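PDB 5U1T: separin from Saccharomyces cerevisiae, which cleaves the MCD1/SCC1 subunit of cohesin at the onset of anaphase, as a caspase-like cysteine protease held inactive by securin until then. Local coordinates for residues Q1008-R1012 with I1013-S1017. Sequence-based numbering, arbitrary orientation.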
# COMPACT_ATOMS: atom_id res chain seq x y z
N GLN A 1008 -10.56 -61.91 -9.61
CA GLN A 1008 -9.87 -60.99 -8.71
C GLN A 1008 -9.31 -59.81 -9.51
O GLN A 1008 -8.09 -59.62 -9.55
CB GLN A 1008 -8.75 -61.72 -7.95
CG GLN A 1008 -8.52 -61.23 -6.50
CD GLN A 1008 -7.59 -62.17 -5.72
OE1 GLN A 1008 -7.11 -63.16 -6.28
NE2 GLN A 1008 -7.34 -61.86 -4.43
N LYS A 1009 -10.20 -59.03 -10.13
CA LYS A 1009 -9.78 -57.89 -10.94
C LYS A 1009 -8.87 -57.00 -10.12
O LYS A 1009 -7.85 -56.51 -10.63
CB LYS A 1009 -10.98 -57.09 -11.44
CG LYS A 1009 -10.62 -55.83 -12.24
CD LYS A 1009 -10.26 -56.15 -13.68
CE LYS A 1009 -11.43 -56.79 -14.44
NZ LYS A 1009 -11.30 -56.57 -15.93
N PHE A 1010 -9.22 -56.83 -8.85
CA PHE A 1010 -8.32 -56.16 -7.90
C PHE A 1010 -8.01 -57.08 -6.72
O PHE A 1010 -8.94 -57.54 -6.04
CB PHE A 1010 -8.93 -54.85 -7.39
CG PHE A 1010 -7.91 -53.88 -6.90
CD1 PHE A 1010 -7.24 -54.10 -5.71
CD2 PHE A 1010 -7.59 -52.74 -7.64
CE1 PHE A 1010 -6.27 -53.21 -5.25
CE2 PHE A 1010 -6.64 -51.84 -7.19
CZ PHE A 1010 -5.97 -52.08 -5.98
N ASP A 1011 -6.72 -57.36 -6.49
CA ASP A 1011 -6.28 -58.28 -5.42
C ASP A 1011 -6.69 -57.74 -4.04
O ASP A 1011 -6.66 -56.53 -3.81
CB ASP A 1011 -4.77 -58.48 -5.52
CG ASP A 1011 -4.22 -59.37 -4.42
OD1 ASP A 1011 -4.06 -58.85 -3.29
OD2 ASP A 1011 -3.89 -60.57 -4.69
N ARG A 1012 -7.09 -58.64 -3.13
CA ARG A 1012 -7.66 -58.24 -1.85
C ARG A 1012 -6.60 -57.73 -0.88
O ARG A 1012 -6.85 -56.85 -0.06
CB ARG A 1012 -8.42 -59.41 -1.19
CG ARG A 1012 -9.29 -59.01 0.02
CD ARG A 1012 -9.81 -60.23 0.80
NE ARG A 1012 -11.00 -59.90 1.61
CZ ARG A 1012 -12.25 -59.93 1.15
NH1 ARG A 1012 -12.48 -60.29 -0.11
NH2 ARG A 1012 -13.26 -59.59 1.93
N ILE A 1013 -5.41 -58.30 -0.95
CA ILE A 1013 -4.31 -57.85 -0.10
C ILE A 1013 -3.81 -56.47 -0.55
O ILE A 1013 -3.58 -55.58 0.27
CB ILE A 1013 -3.19 -58.89 -0.09
CG1 ILE A 1013 -3.70 -60.15 0.62
CG2 ILE A 1013 -1.95 -58.36 0.60
CD1 ILE A 1013 -4.33 -59.89 1.96
N ALA A 1014 -3.71 -56.28 -1.86
CA ALA A 1014 -3.38 -54.98 -2.41
C ALA A 1014 -4.39 -53.92 -1.97
O ALA A 1014 -4.04 -52.76 -1.74
CB ALA A 1014 -3.31 -55.04 -3.93
N ALA A 1015 -5.65 -54.31 -1.86
CA ALA A 1015 -6.67 -53.32 -1.60
C ALA A 1015 -6.65 -52.95 -0.12
O ALA A 1015 -6.82 -51.78 0.23
CB ALA A 1015 -8.02 -53.83 -2.02
N ILE A 1016 -6.41 -53.94 0.74
CA ILE A 1016 -6.28 -53.68 2.16
C ILE A 1016 -5.04 -52.82 2.40
O ILE A 1016 -5.03 -51.92 3.25
CB ILE A 1016 -6.22 -54.99 2.97
CG1 ILE A 1016 -7.54 -55.74 2.81
CG2 ILE A 1016 -5.92 -54.74 4.45
CD1 ILE A 1016 -7.55 -57.11 3.41
N SER A 1017 -4.00 -53.06 1.61
CA SER A 1017 -2.79 -52.27 1.74
C SER A 1017 -3.00 -50.80 1.36
O SER A 1017 -2.64 -49.92 2.13
CB SER A 1017 -1.67 -52.85 0.89
OG SER A 1017 -0.45 -52.22 1.21
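Asp1011 caps helix 1012-1028 by accepting from the backbone N atoms of Ile1013 and Ala1014. Its CB lies 4.1 Å from Ala1014 CB. CG stands anti to the backbone N (chi1 177°), which turns the carboxylate back over the start of the helix and brings CG 3.8 Å from Ile1013 N. At the tip, OD1 takes both N-H groups. The bond from Ala1014 N is 3.0 Å long and fairly straight at 165°, and uses the anti lone pair of OD1. The one from Ile1013 N is shorter, 2.8 Å, but bent and weak. With an alanine in its place, the two N-H groups would probably lose this acceptor, leaving the helix start less firmly fixed. Main-chain bonds carry the turn onward: Ala1015 N reaches Asp1011 O weakly, and Ile1016 N reaches Arg1012 O at 3.0 Å. Beside the cap, the Phe1010 ring sets its CE1 3.7 Å from Ala1014 CB and equally near Ala1015 CB. The ring turns its rim to Ala1015 N, which lies about level with it. Phe1010 also packs on Gln945 and Leu946 of helix 927-946, and its backbone N is hydrogen-bonded to Asp949 OD2. This is a classic aspartate N-cap, where a loop enters a helix near the protein surface.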